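Local coordinates for protein acyl-CoA dehydrogenase (Thermus thermophilus, PDB 2Z1Q) that probably oxidises saturated acyl-CoA thioesters to their 2,3-dehydroacyl-CoA products, using a bound FAD and passing the electrons to an acceptor, at residues R392-R395 against I396-G399; N258-N261 against V262-K266; V557-R560 against R561-A564. All blocks are in the same frame, centred on the assembly; numbering follows the deposited sequence.

From the N terminus, contact 2 (258-261 against 262-266) comes first, a single turn within helix 252-288. Contact 1 (392-395 against 396-399) follows in the loop between helices 383-392 and 401-407, and contact 3 (557-560 against 561-564) lies near the C terminus in helix 556-570. Each closes only a local turn; they run in series, and none nests or crosses. Contacts 1 and 2 touch: R264 NE lies 3.2 Å from E398 O, a probable hydrogen bond joining helix 252-288 to the FAD-lining loop. Contact 3 stands apart, its centre about 31 Å from that of contact 1, yet both reach the second subunit.

Contact 1. Residues R392-R395 against I396-G399; sequences RINR and IFEG. With FAD (flavin-adenine dinucleotide), chain D.
I393 and F397 meet through a CH-pi contact: I393 CG1 sits 3.5 Å from the centroid of the F397 ring, 15° off its normal, and so over one face. The chi1 of I393, -166°, swings CG1 opposite its own backbone N and onto that face, while CG2 comes down beside F397 CE2 at 3.6 Å.

Backbone hydrogen bonds close the turn. I393 O accepts twice, from I396 N at 2.9 Å, which stands above the carbonyl plane, and from F397 N at 3.1 Å, almost in line with the C=O bond.

Both apolar side chains continue to the flavin. F397 CE1 lies 3.5 Å from FAD C7, which meets the ring at its edge, and I393 CD1 approaches the methyl FAD C8M at 3.4 Å.

Charge gathers at the other end. The guanidinium groups of R392 and R395 converge on D367 of the second subunit, to which NH1 of each forms a salt bridge; R395 NH1 also bridges to D363 of the same chain.

The chemistry thus divides the turn: a hydrocarbon wall for the dimethylbenzene edge of the flavin, and an arginine pair gathered on one shared carboxylate across the subunit interface.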
# COMPACT_ATOMS: atom_id res chain seq x y z
N ARG B 392 -0.92 3.56 7.55
CA ARG B 392 -1.01 4.57 6.51
C ARG B 392 -0.61 6.01 6.92
O ARG B 392 0.03 6.73 6.14
CB ARG B 392 -2.43 4.57 5.92
CG ARG B 392 -2.49 4.73 4.41
CD ARG B 392 -1.53 5.79 4.02
NE ARG B 392 -1.16 5.88 2.62
CZ ARG B 392 -0.21 6.70 2.21
NH1 ARG B 392 0.14 6.80 0.93
NH2 ARG B 392 0.43 7.42 3.12
N ILE B 393 -0.97 6.42 8.13
CA ILE B 393 -0.66 7.78 8.58
C ILE B 393 0.84 8.07 8.74
O ILE B 393 1.28 9.21 8.59
CB ILE B 393 -1.39 8.09 9.92
CG1 ILE B 393 -1.35 9.59 10.22
CG2 ILE B 393 -0.74 7.30 11.06
CD1 ILE B 393 -2.01 10.45 9.15
N ASN B 394 1.62 7.04 9.01
CA ASN B 394 3.05 7.22 9.22
C ASN B 394 3.90 7.90 8.16
O ASN B 394 4.82 8.63 8.50
CB ASN B 394 3.66 5.89 9.63
CG ASN B 394 3.12 5.44 10.96
OD1 ASN B 394 3.16 6.19 11.94
ND2 ASN B 394 2.57 4.23 11.01
N ARG B 395 3.57 7.70 6.89
CA ARG B 395 4.31 8.33 5.80
C ARG B 395 3.96 9.82 5.69
O ARG B 395 4.50 10.54 4.85
CB ARG B 395 4.02 7.61 4.49
CG ARG B 395 4.59 6.19 4.42
CD ARG B 395 3.75 5.30 3.51
NE ARG B 395 3.73 5.75 2.12
CZ ARG B 395 2.92 5.26 1.18
NH1 ARG B 395 2.06 4.30 1.47
NH2 ARG B 395 2.98 5.73 -0.05
N ILE B 396 3.05 10.27 6.55
CA ILE B 396 2.63 11.68 6.56
C ILE B 396 3.14 12.40 7.81
O ILE B 396 3.62 13.54 7.71
CB ILE B 396 1.11 11.77 6.46
CG1 ILE B 396 0.69 11.16 5.13
CG2 ILE B 396 0.64 13.23 6.55
CD1 ILE B 396 -0.77 11.11 4.94
N PHE B 397 3.05 11.73 8.96
CA PHE B 397 3.52 12.24 10.26
C PHE B 397 4.99 12.66 10.25
O PHE B 397 5.79 12.13 9.48
CB PHE B 397 3.39 11.16 11.35
CG PHE B 397 2.02 11.04 11.97
CD1 PHE B 397 1.11 12.07 11.86
CD2 PHE B 397 1.67 9.91 12.71
CE1 PHE B 397 -0.13 11.99 12.49
CE2 PHE B 397 0.43 9.82 13.34
CZ PHE B 397 -0.47 10.86 13.24
N GLU B 398 5.34 13.59 11.13
CA GLU B 398 6.72 14.06 11.28
C GLU B 398 7.28 14.53 9.94
O GLU B 398 8.45 14.32 9.65
CB GLU B 398 7.62 12.93 11.80
CG GLU B 398 7.04 12.13 12.96
CD GLU B 398 6.86 12.98 14.21
OE1 GLU B 398 5.97 12.63 15.02
OE2 GLU B 398 7.59 13.98 14.39
N GLY B 399 6.43 15.16 9.14
CA GLY B 399 6.85 15.60 7.83
C GLY B 399 6.58 14.43 6.89
O GLY B 399 6.87 13.28 7.24
PA FAD D . -0.84 18.58 2.08
O1A FAD D . -1.54 17.50 2.73
O2A FAD D . -1.08 20.12 2.40
O5B FAD D . 0.54 18.22 1.43
C5B FAD D . 0.33 17.54 0.19
C4B FAD D . 1.76 17.45 -0.29
O4B FAD D . 2.86 17.63 0.52
C3B FAD D . 2.16 16.47 -1.48
O3B FAD D . 1.79 17.04 -2.75
C2B FAD D . 3.70 16.52 -1.13
O2B FAD D . 4.60 16.28 -2.22
C1B FAD D . 3.55 17.93 -0.64
N9A FAD D . 4.63 18.85 -0.49
C8A FAD D . 4.62 19.81 0.47
N7A FAD D . 5.66 20.55 0.39
C5A FAD D . 6.44 20.10 -0.62
C6A FAD D . 7.69 20.51 -1.17
N6A FAD D . 8.36 21.58 -0.63
N1A FAD D . 8.18 19.80 -2.23
C2A FAD D . 7.52 18.77 -2.76
N3A FAD D . 6.36 18.39 -2.27
C4A FAD D . 5.77 19.00 -1.22
N1 FAD D . -0.58 18.59 13.69
C2 FAD D . -0.15 19.17 14.83
O2 FAD D . 0.29 20.30 14.77
N3 FAD D . -0.21 18.55 16.04
C4 FAD D . -0.72 17.28 16.19
O4 FAD D . -0.78 16.74 17.27
C4X FAD D . -1.23 16.59 14.98
N5 FAD D . -1.78 15.37 15.01
C5X FAD D . -2.28 14.78 13.89
C6 FAD D . -2.93 13.50 13.95
C7 FAD D . -3.47 12.94 12.78
C7M FAD D . -4.17 11.60 12.86
C8 FAD D . -3.37 13.63 11.53
C8M FAD D . -3.95 13.06 10.25
C9 FAD D . -2.74 14.85 11.46
C9A FAD D . -2.19 15.46 12.63
N10 FAD D . -1.59 16.74 12.55
C10 FAD D . -1.11 17.35 13.69
C1' FAD D . -1.56 17.34 11.24
C2' FAD D . -0.22 17.24 10.50
O2' FAD D . 0.79 17.97 11.17
C3' FAD D . -0.58 17.81 9.17
O3' FAD D . -1.60 16.95 8.59
C4' FAD D . 0.54 17.88 8.17
O4' FAD D . 1.62 18.72 8.58
C5' FAD D . -0.18 18.38 6.97
O5' FAD D . 0.56 18.49 5.87
P FAD D . -0.62 18.73 4.81
O1P FAD D . -1.61 17.63 4.99
O2P FAD D . -1.35 20.16 5.08
O3P FAD D . 0.15 18.63 3.37

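Contact 2. Residues N258-N261 against V262-K266; sequences NVLN and VGRYK
R264 reaches back along its helix over L260, one turn earlier, and its side chain can be followed atom by atom. R264 CB starts 3.5 Å from L260 O, the same carbonyl that accepts the backbone bond from R264 N at 3.0 Å. With chi1 at -69°, CG turns beside the backbone N and comes 3.1 Å from L260 O; CD remains near this oxygen. The chain then runs extended from CG to NE. NE passes L260 CD2 at 4.1 Å and is probably hydrogen-bonded to E398 O in the loop that carries the FAD-contacting residue F397. At the guanidinium, L260 CB lies over the centre of one face, 4.1 Å above the plane, and NH1 rests 4.0 Å from L260 CD1. NH2 ends on a water in the plane of the group, at its edge. NH2 to that water measures 2.7 Å, and the water donates to N261 OD1, so it bridges the two side chains where no direct bond is made. N261 ND2 is held separately by E345.

Beneath, G263 N and R264 N make sound i to i+4 bonds, G263 N to V259 O being nearly straight, 172° at the hydrogen, whereas Y265 N to N261 O is weak. V262 O lies over a face of the Y265 ring, and Y265 CD2 comes 3.1 Å from N261 O.

The chemistry implies a buried arginine with L260 as apolar cover on one face and its guanidinium positioned by the water and the E398 carbonyl, coupling helix 252-288 to the flavin-side loop.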
# COMPACT_ATOMS: atom_id res chain seq x y z
N ASN B 258 13.15 21.66 16.29
CA ASN B 258 13.82 20.74 17.20
C ASN B 258 12.99 19.56 17.65
O ASN B 258 13.53 18.46 17.85
CB ASN B 258 14.35 21.46 18.42
CG ASN B 258 15.60 22.25 18.11
OD1 ASN B 258 15.54 23.43 17.79
ND2 ASN B 258 16.75 21.58 18.16
N VAL B 259 11.69 19.75 17.84
CA VAL B 259 10.87 18.63 18.27
C VAL B 259 10.78 17.59 17.15
O VAL B 259 10.70 16.39 17.42
CB VAL B 259 9.46 19.09 18.73
CG1 VAL B 259 9.61 20.10 19.87
CG2 VAL B 259 8.68 19.68 17.56
N LEU B 260 10.82 18.05 15.90
CA LEU B 260 10.75 17.13 14.77
C LEU B 260 11.87 16.09 14.78
O LEU B 260 11.64 14.96 14.35
CB LEU B 260 10.78 17.91 13.44
CG LEU B 260 9.44 18.43 12.91
CD1 LEU B 260 9.67 19.52 11.86
CD2 LEU B 260 8.64 17.26 12.33
N ASN B 261 13.06 16.43 15.27
CA ASN B 261 14.15 15.44 15.28
C ASN B 261 13.81 14.24 16.15
O ASN B 261 14.07 13.10 15.76
CB ASN B 261 15.47 16.06 15.76
CG ASN B 261 16.04 17.06 14.77
OD1 ASN B 261 15.85 16.94 13.56
ND2 ASN B 261 16.77 18.04 15.29
N VAL B 262 13.23 14.48 17.32
CA VAL B 262 12.88 13.41 18.23
C VAL B 262 11.68 12.64 17.70
O VAL B 262 11.64 11.40 17.75
CB VAL B 262 12.56 13.96 19.61
CG1 VAL B 262 11.98 12.87 20.50
CG2 VAL B 262 13.81 14.58 20.21
N GLY B 263 10.69 13.38 17.21
CA GLY B 263 9.52 12.72 16.68
C GLY B 263 9.87 11.76 15.57
O GLY B 263 9.28 10.69 15.47
N ARG B 264 10.85 12.12 14.74
CA ARG B 264 11.20 11.24 13.64
C ARG B 264 11.86 9.94 14.05
O ARG B 264 11.49 8.88 13.54
CB ARG B 264 12.07 11.99 12.64
CG ARG B 264 11.31 13.07 11.90
CD ARG B 264 12.23 14.01 11.14
NE ARG B 264 11.47 15.02 10.41
CZ ARG B 264 11.98 16.12 9.87
NH1 ARG B 264 11.19 16.97 9.23
NH2 ARG B 264 13.27 16.38 9.99
N TYR B 265 12.82 9.97 14.97
CA TYR B 265 13.41 8.70 15.30
C TYR B 265 12.51 7.84 16.17
O TYR B 265 12.58 6.61 16.10
CB TYR B 265 14.80 8.85 15.90
CG TYR B 265 14.87 9.55 17.22
CD1 TYR B 265 14.43 8.92 18.39
CD2 TYR B 265 15.45 10.81 17.32
CE1 TYR B 265 14.59 9.53 19.63
CE2 TYR B 265 15.61 11.43 18.55
CZ TYR B 265 15.18 10.79 19.70
OH TYR B 265 15.41 11.39 20.92
N LYS B 266 11.65 8.47 16.98
CA LYS B 266 10.74 7.69 17.82
C LYS B 266 9.69 7.04 16.91
O LYS B 266 9.25 5.92 17.15
CB LYS B 266 10.07 8.58 18.89
CG LYS B 266 11.04 9.14 19.94
CD LYS B 266 10.33 9.79 21.12
CE LYS B 266 9.46 8.77 21.87
NZ LYS B 266 8.73 9.39 23.01
O HOH W 1 14.98 15.15 11.67

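Contact 3. Residues V557-R560 against R561-A564; sequences VALR and RQAA
R561 lies back along the helix toward V557, and this is the close-fitting part of the contact. R561 CG is 3.2 Å from V557 O, the oxygen that also accepts from R561 N at 3.0 Å with an angle of 162° at the hydrogen. A chi1 of -75° sets CG beside the backbone N, close to that carbonyl oxygen, and the extended chain beyond it carries the guanidinium past the valine. Contact with the valine side chain itself is slacker, V557 CG1 to R561 NE being 4.2 Å, an oblique approach. The charged end looks outward to the second subunit, where NE makes a salt bridge to E477.

The framework is a regular alpha-helix, helix 556-570, with i to i+4 bonds repeated down the turn. A564 N to R560 O is 2.8 Å. R560 sends its side chain to another helix, its NE forming a salt bridge with E308 on helix 300-331, while A563 packs on L509 of helix 505-528.

The fit is looser at Q562, which is exposed to solvent. Its chain runs alongside that of L559 in the same direction, and both also touch helix 505-528, Q562 at V508 and L559 at R511 and I512. With chi1 at 180° and the chain extended beyond CG, the amide comes alongside the leucine branch, and Q562 NE2 comes no nearer to L559 CD2 than 3.9 Å, a van der Waals contact.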
# COMPACT_ATOMS: atom_id res chain seq x y z
N VAL B 557 15.86 -16.49 -3.66
CA VAL B 557 14.87 -17.51 -3.39
C VAL B 557 15.34 -18.32 -2.18
O VAL B 557 14.61 -18.46 -1.20
CB VAL B 557 14.70 -18.41 -4.59
CG1 VAL B 557 13.57 -19.40 -4.33
CG2 VAL B 557 14.42 -17.56 -5.81
N ALA B 558 16.57 -18.84 -2.26
CA ALA B 558 17.14 -19.63 -1.18
C ALA B 558 17.20 -18.84 0.11
O ALA B 558 16.74 -19.30 1.15
CB ALA B 558 18.55 -20.11 -1.56
N LEU B 559 17.77 -17.64 0.05
CA LEU B 559 17.91 -16.84 1.26
C LEU B 559 16.58 -16.46 1.90
O LEU B 559 16.44 -16.56 3.12
CB LEU B 559 18.76 -15.59 0.98
CG LEU B 559 20.22 -15.82 0.57
CD1 LEU B 559 20.92 -14.48 0.38
CD2 LEU B 559 20.95 -16.62 1.62
N ARG B 560 15.60 -16.02 1.11
CA ARG B 560 14.32 -15.66 1.69
C ARG B 560 13.69 -16.89 2.32
O ARG B 560 13.17 -16.82 3.43
CB ARG B 560 13.39 -15.07 0.63
CG ARG B 560 13.78 -13.67 0.16
CD ARG B 560 12.55 -13.01 -0.43
NE ARG B 560 12.80 -11.70 -1.02
CZ ARG B 560 13.10 -11.49 -2.30
NH1 ARG B 560 13.20 -12.50 -3.16
NH2 ARG B 560 13.28 -10.25 -2.74
N ARG B 561 13.76 -18.03 1.64
CA ARG B 561 13.18 -19.25 2.19
C ARG B 561 13.80 -19.59 3.54
O ARG B 561 13.12 -20.07 4.45
CB ARG B 561 13.33 -20.43 1.24
CG ARG B 561 12.39 -20.38 0.06
CD ARG B 561 12.29 -21.75 -0.59
NE ARG B 561 11.33 -21.77 -1.68
CZ ARG B 561 10.87 -22.88 -2.24
NH1 ARG B 561 11.29 -24.06 -1.80
NH2 ARG B 561 9.99 -22.82 -3.23
N GLN B 562 15.10 -19.33 3.66
CA GLN B 562 15.84 -19.60 4.89
C GLN B 562 15.31 -18.71 6.03
O GLN B 562 15.14 -19.16 7.16
CB GLN B 562 17.34 -19.36 4.66
CG GLN B 562 18.21 -19.60 5.88
CD GLN B 562 19.71 -19.46 5.59
OE1 GLN B 562 20.53 -19.48 6.51
NE2 GLN B 562 20.07 -19.31 4.32
N ALA B 563 15.06 -17.44 5.71
CA ALA B 563 14.53 -16.47 6.67
C ALA B 563 13.10 -16.86 7.06
O ALA B 563 12.73 -16.83 8.24
CB ALA B 563 14.55 -15.07 6.05
N ALA B 564 12.31 -17.23 6.05
CA ALA B 564 10.93 -17.67 6.25
C ALA B 564 10.89 -18.78 7.28
O ALA B 564 10.22 -18.67 8.30
CB ALA B 564 10.34 -18.16 4.91